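Local coordinates for aminopeptidase-like protein (Chaetomium thermophilum, PDB 5JM6) that probably acts as a zinc-dependent aminopeptidase of the M18 family, assembling into a dodecamer and linked to the Cvt pathway of selective autophagy, at residues A[147-158]-A[222-233]; A[325-333]-A[505-513]. All blocks are in the same frame, centred on the assembly; numbering follows the deposited sequence.

Contact 1. Residues A[147-158]-A[222-233]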
loop_
_atom_site.group_PDB
_atom_site.type_symbol
_atom_site.label_atom_id
_atom_site.label_comp_id
_atom_site.label_asym_id
_atom_site.label_seq_id
_atom_site.Cartn_x
_atom_site.Cartn_y
_atom_site.Cartn_z
ATOM N N LYS A 147 14.587 33.556 -23.025
ATOM C CA LYS A 147 15.024 32.238 -22.578
ATOM C C LYS A 147 16.238 31.812 -23.398
ATOM O O LYS A 147 16.471 32.350 -24.479
ATOM C CB LYS A 147 13.897 31.209 -22.732
ATOM C CG LYS A 147 12.761 31.329 -21.729
ATOM C CD LYS A 147 13.046 30.544 -20.461
ATOM C CE LYS A 147 11.753 30.156 -19.756
ATOM N NZ LYS A 147 11.985 29.393 -18.499
ATOM N N PRO A 148 17.022 30.849 -22.888
ATOM C CA PRO A 148 18.106 30.313 -23.718
ATOM C C PRO A 148 17.550 29.519 -24.891
ATOM O O PRO A 148 16.615 28.740 -24.700
ATOM C CB PRO A 148 18.877 29.393 -22.761
ATOM C CG PRO A 148 18.374 29.711 -21.391
ATOM C CD PRO A 148 16.987 30.230 -21.553
ATOM N N THR A 149 18.097 29.717 -26.086
ATOM C CA THR A 149 17.719 28.867 -27.204
ATOM C C THR A 149 18.180 27.456 -26.876
ATOM O O THR A 149 19.317 27.242 -26.455
ATOM C CB THR A 149 18.318 29.335 -28.539
ATOM O OG1 THR A 149 19.745 29.233 -28.490
ATOM C CG2 THR A 149 17.910 30.774 -28.831
ATOM N N LYS A 150 17.280 26.501 -27.064
ATOM C CA LYS A 150 17.446 25.161 -26.525
ATOM C C LYS A 150 17.119 24.135 -27.604
ATOM O O LYS A 150 16.000 24.110 -28.118
ATOM C CB LYS A 150 16.538 25.002 -25.305
ATOM C CG LYS A 150 16.768 23.806 -24.407
ATOM C CD LYS A 150 15.872 23.975 -23.187
ATOM C CE LYS A 150 16.321 23.167 -21.989
ATOM N NZ LYS A 150 15.416 23.439 -20.837
ATOM N N GLU A 151 18.104 23.305 -27.946
ATOM C CA GLU A 151 18.002 22.353 -29.056
ATOM C C GLU A 151 17.528 23.029 -30.346
ATOM O O GLU A 151 16.783 22.438 -31.128
ATOM C CB GLU A 151 17.063 21.190 -28.702
ATOM C CG GLU A 151 17.408 20.430 -27.418
ATOM C CD GLU A 151 18.524 19.404 -27.588
ATOM O OE1 GLU A 151 19.181 19.388 -28.651
ATOM O OE2 GLU A 151 18.735 18.604 -26.651
ATOM N N GLY A 152 17.954 24.270 -30.559
ATOM C CA GLY A 152 17.639 24.987 -31.782
ATOM C C GLY A 152 16.347 25.782 -31.751
ATOM O O GLY A 152 16.020 26.478 -32.714
ATOM N N TYR A 153 15.608 25.682 -30.650
ATOM C CA TYR A 153 14.345 26.399 -30.505
ATOM C C TYR A 153 14.507 27.679 -29.708
ATOM O O TYR A 153 15.243 27.719 -28.727
ATOM C CB TYR A 153 13.293 25.527 -29.821
ATOM C CG TYR A 153 12.965 24.261 -30.561
ATOM C CD1 TYR A 153 13.755 23.132 -30.416
ATOM C CD2 TYR A 153 11.860 24.188 -31.399
ATOM C CE1 TYR A 153 13.463 21.970 -31.088
ATOM C CE2 TYR A 153 11.558 23.027 -32.076
ATOM C CZ TYR A 153 12.363 21.921 -31.915
ATOM O OH TYR A 153 12.073 20.756 -32.584
ATOM N N VAL A 154 13.801 28.718 -30.136
ATOM C CA VAL A 154 13.667 29.935 -29.353
ATOM C C VAL A 154 12.390 29.823 -28.524
ATOM O O VAL A 154 11.324 29.526 -29.064
ATOM C CB VAL A 154 13.615 31.183 -30.252
ATOM C CG1 VAL A 154 13.674 32.451 -29.414
ATOM C CG2 VAL A 154 14.752 31.150 -31.263
ATOM N N GLN A 155 12.497 30.040 -27.217
ATOM C CA GLN A 155 11.342 29.893 -26.337
ATOM C C GLN A 155 10.984 31.206 -25.640
ATOM O O GLN A 155 11.682 32.211 -25.784
ATOM C CB GLN A 155 11.601 28.792 -25.302
ATOM C CG GLN A 155 11.954 27.441 -25.920
ATOM C CD GLN A 155 12.076 26.326 -24.896
ATOM O OE1 GLN A 155 13.123 26.149 -24.273
ATOM N NE2 GLN A 155 11.003 25.561 -24.723
ATOM N N LEU A 156 9.895 31.184 -24.875
ATOM C CA LEU A 156 9.345 32.392 -24.271
ATOM C C LEU A 156 8.917 32.160 -22.825
ATOM O O LEU A 156 8.125 31.260 -22.549
ATOM C CB LEU A 156 8.149 32.887 -25.085
ATOM C CG LEU A 156 7.477 34.164 -24.587
ATOM C CD1 LEU A 156 8.378 35.351 -24.846
ATOM C CD2 LEU A 156 6.123 34.354 -25.247
ATOM N N GLY A 157 9.459 32.948 -21.902
ATOM C CA GLY A 157 9.037 32.867 -20.514
ATOM C C GLY A 157 7.641 33.413 -20.278
ATOM O O GLY A 157 7.389 34.598 -20.498
ATOM N N VAL A 158 6.746 32.570 -19.775
ATOM C CA VAL A 158 5.389 33.008 -19.462
ATOM C C VAL A 158 4.958 32.472 -18.107
ATOM O O VAL A 158 5.568 31.549 -17.565
ATOM C CB VAL A 158 4.357 32.559 -20.528
ATOM C CG1 VAL A 158 4.749 33.057 -21.916
ATOM C CG2 VAL A 158 4.186 31.047 -20.513
ATOM N N GLU A 222 6.078 24.992 -15.446
ATOM C CA GLU A 222 7.291 25.798 -15.609
ATOM C C GLU A 222 8.416 25.117 -16.406
ATOM O O GLU A 222 9.313 25.783 -16.921
ATOM C CB GLU A 222 7.803 26.215 -14.224
ATOM C CG GLU A 222 9.085 27.045 -14.218
ATOM C CD GLU A 222 8.869 28.479 -14.664
ATOM O OE1 GLU A 222 9.310 28.834 -15.777
ATOM O OE2 GLU A 222 8.266 29.257 -13.894
ATOM N N THR A 223 8.330 23.804 -16.569
ATOM C CA THR A 223 9.370 23.041 -17.259
ATOM C C THR A 223 8.808 22.499 -18.566
ATOM O O THR A 223 9.433 22.617 -19.620
ATOM C CB THR A 223 9.947 21.903 -16.386
ATOM O OG1 THR A 223 10.748 22.470 -15.341
ATOM C CG2 THR A 223 10.820 20.969 -17.218
ATOM N N GLU A 224 7.678 21.809 -18.464
ATOM C CA GLU A 224 7.043 21.164 -19.609
ATOM C C GLU A 224 6.123 22.002 -20.505
ATOM O O GLU A 224 5.842 21.586 -21.629
ATOM C CB GLU A 224 6.272 19.954 -19.103
ATOM C CG GLU A 224 7.196 18.923 -18.504
ATOM C CD GLU A 224 6.465 17.852 -17.737
ATOM O OE1 GLU A 224 7.109 16.847 -17.376
ATOM O OE2 GLU A 224 5.254 18.016 -17.488
ATOM N N MET A 225 5.600 23.133 -20.035
ATOM C CA MET A 225 4.906 23.991 -20.983
ATOM C C MET A 225 5.605 25.329 -21.091
ATOM O O MET A 225 5.173 26.319 -20.505
ATOM C CB MET A 225 3.460 24.197 -20.529
ATOM C CG MET A 225 2.780 22.928 -20.049
ATOM S SD MET A 225 1.147 23.225 -19.348
ATOM C CE MET A 225 0.159 23.390 -20.830
ATOM N N VAL A 226 6.584 25.386 -21.976
ATOM C CA VAL A 226 7.298 26.612 -22.255
ATOM C C VAL A 226 7.074 26.839 -23.720
ATOM O O VAL A 226 7.515 26.032 -24.535
ATOM C CB VAL A 226 8.800 26.522 -21.934
ATOM C CG1 VAL A 226 9.491 27.834 -22.270
ATOM C CG2 VAL A 226 9.010 26.166 -20.474
ATOM N N PRO A 227 6.364 27.913 -24.066
ATOM C CA PRO A 227 6.020 28.122 -25.472
ATOM C C PRO A 227 7.249 28.170 -26.372
ATOM O O PRO A 227 8.350 28.502 -25.930
ATOM C CB PRO A 227 5.295 29.467 -25.458
ATOM C CG PRO A 227 4.755 29.586 -24.073
ATOM C CD PRO A 227 5.780 28.943 -23.190
ATOM N N VAL A 228 7.038 27.810 -27.630
ATOM C CA VAL A 228 8.079 27.820 -28.644
ATOM C C VAL A 228 7.739 28.888 -29.685
ATOM O O VAL A 228 6.662 28.859 -30.281
ATOM C CB VAL A 228 8.220 26.428 -29.292
ATOM C CG1 VAL A 228 8.793 26.536 -30.671
ATOM C CG2 VAL A 228 9.082 25.522 -28.420
ATOM N N ILE A 229 8.602 29.893 -29.811
ATOM C CA ILE A 229 8.345 31.013 -30.720
ATOM C C ILE A 229 9.144 31.080 -32.032
ATOM O O ILE A 229 8.899 31.965 -32.853
ATOM C CB ILE A 229 8.546 32.336 -29.970
ATOM C CG1 ILE A 229 10.016 32.527 -29.598
ATOM C CG2 ILE A 229 7.672 32.361 -28.726
ATOM C CD1 ILE A 229 10.271 33.747 -28.741
ATOM N N GLY A 230 10.090 30.170 -32.240
ATOM C CA GLY A 230 10.922 30.237 -33.430
ATOM C C GLY A 230 12.086 29.268 -33.413
ATOM O O GLY A 230 12.292 28.547 -32.440
ATOM N N ILE A 231 12.852 29.259 -34.499
ATOM C CA ILE A 231 13.987 28.353 -34.640
ATOM C C ILE A 231 15.289 29.134 -34.756
ATOM O O ILE A 231 15.339 30.168 -35.422
ATOM C CB ILE A 231 13.823 27.442 -35.877
ATOM C CG1 ILE A 231 12.634 26.500 -35.691
ATOM C CG2 ILE A 231 15.095 26.646 -36.147
ATOM C CD1 ILE A 231 11.914 26.168 -36.977
ATOM N N ASP A 232 16.324 28.686 -34.050
ATOM C CA ASP A 232 17.671 29.167 -34.322
ATOM C C ASP A 232 18.687 28.020 -34.286
ATOM O O ASP A 232 19.021 27.510 -33.217
ATOM C CB ASP A 232 18.029 30.253 -33.312
ATOM C CG ASP A 232 19.376 30.873 -33.575
ATOM O OD1 ASP A 232 20.177 30.952 -32.622
ATOM O OD2 ASP A 232 19.630 31.290 -34.725
ATOM N N ASN A 233 19.196 27.652 -35.456
ATOM C CA ASN A 233 20.131 26.534 -35.615
ATOM C C ASN A 233 21.599 26.927 -35.762
ATOM O O ASN A 233 22.426 26.101 -36.147
ATOM C CB ASN A 233 19.708 25.661 -36.792
ATOM C CG ASN A 233 18.503 24.806 -36.465
ATOM O OD1 ASN A 233 18.399 24.252 -35.370
ATOM N ND2 ASN A 233 17.579 24.702 -37.410
#
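An antiparallel strand pair with a classic beta bulge joins residues 153-155 to 228-231 at one margin of the six-stranded antiparallel sheet, where 228-231 is the outermost strand within the chain. Val154 is the residue opposite the bulge, facing both Ile229 and Gly230. Its N-H reaches Gly230 O at 2.8 Å, nearly straight at 170° though the donor stands above the carbonyl plane, while Val154 O accepts Ile229 N at 2.8 Å and, weakly, Gly230 N. Beyond the bulge Leu156 N bonds to Pro227 O at 3.3 Å, and at the other end Asp232 N bonds to the carbonyl O of Gly152, the third residue of the type I' turn Lys150-Tyr153 that leads into the strand.

Side chains follow this register. Ile229 turns CG1 between its backbone N and carbonyl carbon (chi1 67°), which lays CG1 against Val154 CG1 at 3.7 Å, while its other branch, CG2, packs on Leu156 CB. On the face carrying Tyr153 and Gln155, Val228 CG1 lies 3.9 Å from Tyr153 CD2. The extended Gln155 chain crosses Val226 at about a right angle and delivers NE2 to Asn399 of a second subunit. Asn233 likewise bonds to Arg411 and Leu412 of that subunit. Backbone bonds thus fix the strand pairing, aliphatic branches fill in around the bulge, and the amide ends serve the subunit interface.

Contact 2. Residues A[325-333]-A[505-513]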
loop_
_atom_site.group_PDB
_atom_site.type_symbol
_atom_site.label_atom_id
_atom_site.label_comp_id
_atom_site.label_asym_id
_atom_site.label_seq_id
_atom_site.Cartn_x
_atom_site.Cartn_y
_atom_site.Cartn_z
ATOM N N PRO A 325 -39.056 59.136 -21.176
ATOM C CA PRO A 325 -39.067 60.389 -20.416
ATOM C C PRO A 325 -39.483 60.172 -18.962
ATOM O O PRO A 325 -39.256 61.037 -18.118
ATOM C CB PRO A 325 -40.092 61.245 -21.167
ATOM C CG PRO A 325 -40.981 60.259 -21.845
ATOM C CD PRO A 325 -40.090 59.113 -22.226
ATOM N N THR A 326 -40.099 59.027 -18.691
ATOM C CA THR A 326 -40.574 58.683 -17.356
ATOM C C THR A 326 -39.624 57.774 -16.559
ATOM O O THR A 326 -39.995 57.279 -15.494
ATOM C CB THR A 326 -41.964 58.031 -17.431
ATOM O OG1 THR A 326 -41.943 56.967 -18.390
ATOM C CG2 THR A 326 -42.994 59.063 -17.867
ATOM N N ASP A 327 -38.425 57.519 -17.083
ATOM C CA ASP A 327 -37.453 56.692 -16.363
ATOM C C ASP A 327 -36.844 57.454 -15.195
ATOM O O ASP A 327 -36.176 58.468 -15.384
ATOM C CB ASP A 327 -36.328 56.224 -17.291
ATOM C CG ASP A 327 -36.740 55.072 -18.182
ATOM O OD1 ASP A 327 -37.651 54.310 -17.797
ATOM O OD2 ASP A 327 -36.136 54.924 -19.266
ATOM N N GLY A 328 -37.039 56.933 -13.989
ATOM C CA GLY A 328 -36.582 57.617 -12.797
ATOM C C GLY A 328 -35.315 57.040 -12.205
ATOM O O GLY A 328 -34.741 57.621 -11.285
ATOM N N VAL A 329 -34.868 55.900 -12.722
ATOM C CA VAL A 329 -33.685 55.266 -12.164
ATOM C C VAL A 329 -32.445 55.523 -13.007
ATOM O O VAL A 329 -32.526 56.044 -14.120
ATOM C CB VAL A 329 -33.880 53.740 -12.031
ATOM C CG1 VAL A 329 -35.129 53.437 -11.227
ATOM C CG2 VAL A 329 -33.950 53.089 -13.407
ATOM N N ILE A 330 -31.302 55.104 -12.476
ATOM C CA ILE A 330 -30.050 55.114 -13.212
ATOM C C ILE A 330 -29.802 53.696 -13.703
ATOM O O ILE A 330 -29.954 52.738 -12.946
ATOM C CB ILE A 330 -28.867 55.600 -12.342
ATOM C CG1 ILE A 330 -28.981 57.102 -12.071
ATOM C CG2 ILE A 330 -27.536 55.283 -13.009
ATOM C CD1 ILE A 330 -27.916 57.637 -11.133
ATOM N N LYS A 331 -29.454 53.561 -14.978
ATOM C CA LYS A 331 -29.154 52.257 -15.552
ATOM C C LYS A 331 -27.654 52.134 -15.759
ATOM O O LYS A 331 -27.060 52.924 -16.484
ATOM C CB LYS A 331 -29.901 52.061 -16.868
ATOM C CG LYS A 331 -31.405 52.042 -16.705
ATOM C CD LYS A 331 -32.102 52.144 -18.043
ATOM C CE LYS A 331 -33.593 52.349 -17.858
ATOM N NZ LYS A 331 -34.328 52.183 -19.138
ATOM N N LEU A 332 -27.053 51.133 -15.125
ATOM C CA LEU A 332 -25.603 51.066 -15.003
ATOM C C LEU A 332 -25.055 49.674 -15.305
ATOM O O LEU A 332 -25.652 48.666 -14.931
ATOM C CB LEU A 332 -25.190 51.503 -13.590
ATOM C CG LEU A 332 -23.720 51.641 -13.180
ATOM C CD1 LEU A 332 -23.587 52.686 -12.079
ATOM C CD2 LEU A 332 -23.128 50.312 -12.718
ATOM N N VAL A 333 -23.911 49.632 -15.979
ATOM C CA VAL A 333 -23.184 48.386 -16.189
ATOM C C VAL A 333 -21.742 48.561 -15.719
ATOM O O VAL A 333 -21.078 49.535 -16.076
ATOM C CB VAL A 333 -23.197 47.944 -17.665
ATOM C CG1 VAL A 333 -22.438 46.636 -17.834
ATOM C CG2 VAL A 333 -24.626 47.799 -18.168
ATOM N N GLY A 505 -34.177 43.754 -20.535
ATOM C CA GLY A 505 -35.434 43.632 -19.826
ATOM C C GLY A 505 -35.312 44.099 -18.390
ATOM O O GLY A 505 -36.193 44.786 -17.875
ATOM N N PHE A 506 -34.210 43.736 -17.747
ATOM C CA PHE A 506 -33.976 44.118 -16.360
ATOM C C PHE A 506 -33.796 45.629 -16.210
ATOM O O PHE A 506 -34.489 46.260 -15.412
ATOM C CB PHE A 506 -32.760 43.374 -15.806
ATOM C CG PHE A 506 -32.207 43.965 -14.542
ATOM C CD1 PHE A 506 -32.850 43.774 -13.330
ATOM C CD2 PHE A 506 -31.036 44.703 -14.567
ATOM C CE1 PHE A 506 -32.337 44.319 -12.169
ATOM C CE2 PHE A 506 -30.518 45.248 -13.409
ATOM C CZ PHE A 506 -31.169 45.056 -12.207
ATOM N N LEU A 507 -32.877 46.208 -16.977
ATOM C CA LEU A 507 -32.628 47.642 -16.889
ATOM C C LEU A 507 -33.888 48.441 -17.218
ATOM O O LEU A 507 -34.168 49.455 -16.579
ATOM C CB LEU A 507 -31.477 48.053 -17.815
ATOM C CG LEU A 507 -30.106 47.428 -17.528
ATOM C CD1 LEU A 507 -29.138 47.716 -18.661
ATOM C CD2 LEU A 507 -29.531 47.914 -16.205
ATOM N N ASP A 508 -34.663 47.975 -18.192
ATOM C CA ASP A 508 -35.862 48.704 -18.598
ATOM C C ASP A 508 -37.023 48.536 -17.615
ATOM O O ASP A 508 -37.782 49.477 -17.390
ATOM C CB ASP A 508 -36.309 48.273 -20.000
ATOM C CG ASP A 508 -35.373 48.764 -21.094
ATOM O OD1 ASP A 508 -34.438 49.533 -20.787
ATOM O OD2 ASP A 508 -35.585 48.391 -22.266
ATOM N N PHE A 509 -37.192 47.337 -17.064
ATOM C CA PHE A 509 -38.352 47.069 -16.213
ATOM C C PHE A 509 -38.151 47.092 -14.693
ATOM O O PHE A 509 -39.130 46.962 -13.959
ATOM C CB PHE A 509 -38.956 45.719 -16.591
ATOM C CG PHE A 509 -39.741 45.746 -17.870
ATOM C CD1 PHE A 509 -40.935 46.441 -17.948
ATOM C CD2 PHE A 509 -39.291 45.066 -18.989
ATOM C CE1 PHE A 509 -41.664 46.466 -19.122
ATOM C CE2 PHE A 509 -40.016 45.085 -20.166
ATOM C CZ PHE A 509 -41.204 45.786 -20.232
ATOM N N TRP A 510 -36.921 47.260 -14.214
ATOM C CA TRP A 510 -36.681 47.150 -12.773
ATOM C C TRP A 510 -37.525 48.131 -11.963
ATOM O O TRP A 510 -38.155 47.745 -10.978
ATOM C CB TRP A 510 -35.206 47.363 -12.432
ATOM C CG TRP A 510 -35.018 47.815 -11.013
ATOM C CD1 TRP A 510 -34.571 49.034 -10.596
ATOM C CD2 TRP A 510 -35.309 47.067 -9.823
ATOM N NE1 TRP A 510 -34.548 49.087 -9.223
ATOM C CE2 TRP A 510 -34.998 47.894 -8.725
ATOM C CE3 TRP A 510 -35.796 45.778 -9.581
ATOM C CZ2 TRP A 510 -35.155 47.473 -7.405
ATOM C CZ3 TRP A 510 -35.952 45.363 -8.268
ATOM C CH2 TRP A 510 -35.633 46.208 -7.199
ATOM N N GLU A 511 -37.544 49.391 -12.388
ATOM C CA GLU A 511 -38.263 50.435 -11.661
ATOM C C GLU A 511 -39.756 50.135 -11.578
ATOM O O GLU A 511 -40.379 50.328 -10.533
ATOM C CB GLU A 511 -38.038 51.801 -12.316
ATOM C CG GLU A 511 -38.876 52.927 -11.718
ATOM C CD GLU A 511 -38.625 54.276 -12.375
ATOM O OE1 GLU A 511 -38.796 55.309 -11.692
ATOM O OE2 GLU A 511 -38.262 54.306 -13.570
ATOM N N GLU A 512 -40.322 49.660 -12.683
ATOM C CA GLU A 512 -41.732 49.289 -12.725
ATOM C C GLU A 512 -42.028 48.137 -11.770
ATOM O O GLU A 512 -43.012 48.168 -11.030
ATOM C CB GLU A 512 -42.142 48.912 -14.151
ATOM C CG GLU A 512 -43.519 48.275 -14.265
ATOM C CD GLU A 512 -44.042 48.270 -15.691
ATOM O OE1 GLU A 512 -43.394 48.886 -16.564
ATOM O OE2 GLU A 512 -45.098 47.650 -15.939
ATOM N N VAL A 513 -41.168 47.126 -11.786
ATOM C CA VAL A 513 -41.358 45.955 -10.942
ATOM C C VAL A 513 -41.222 46.315 -9.462
ATOM O O VAL A 513 -42.002 45.847 -8.632
ATOM C CB VAL A 513 -40.359 44.838 -11.311
ATOM C CG1 VAL A 513 -40.353 43.744 -10.256
ATOM C CG2 VAL A 513 -40.702 44.266 -12.678
HETATM O O HOH W 1 -36.761 53.097 -15.339
#
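The helix 495-514 packs against strand 330-336 of the large mixed sheet, and the loop leading into that strand is tied to the same helix by polar side chains. The short axes run 8.9 Å apart at 143°, so strand and helix point in roughly opposite directions. Glu511 is extended, with CG anti to the backbone N (chi1 173°), and this carries its carboxylate up to the loop. There OE2 accepts Gly328 N at 2.9 Å on the syn side, in a nearly straight bond of 173°. Val329 slides past the Glu511 chain in the opposite direction, with CG1 3.5 Å from Glu511 CB. A water donates to both Glu511 OE2 and Asp327 OD1, which probably eases the approach of two like charges.

Lys331 stretches over the helix backbone, its CE 3.2 Å from Leu507 O, and CG and CD pass by Leu507 CB. Its NZ bridges two carboxylates: Asp508 OD1 at 3.1 Å, met on the anti side but well out of the carboxylate plane, and Asp327 OD2 at 3.3 Å, met from above its plane. With Lys322 O as a third acceptor the buried ammonium has three partners; Asp508 OD1 is itself held by Lys322 N, and Asp327 OD2 also accepts Ala324 N.

Around the contact, strands 111-117 and 127-133 flank the strand within the sheet. Phe506 and Trp510 reach both strand 127-133 and helix 430-443, so the helix lies on the sheet with helix 430-443 beside it.

In the fold
From the N terminus, the chain first closes contact 1, whose two segments are 64 residues apart and enclose strands 174-183 and 190-196 of the same antiparallel sheet. Contact 2 opens only afterwards: between 325-333 and 505-513 lie 171 residues, including helices 353-368 and 430-443 and strands 386-394 and 473-481. The loops therefore follow in series, neither nesting nor crossing. The centres of contact 1 and contact 2 are about 54 Å apart, on opposite sides of the chain's centre. Between the nearest atoms of contact 1 and contact 2 there are about 30 Å. Contact 1 ties the edge of the antiparallel sheet and lies against a second subunit, whereas contact 2 fastens the C-terminal helix to the mixed sheet and is touched by no other chain.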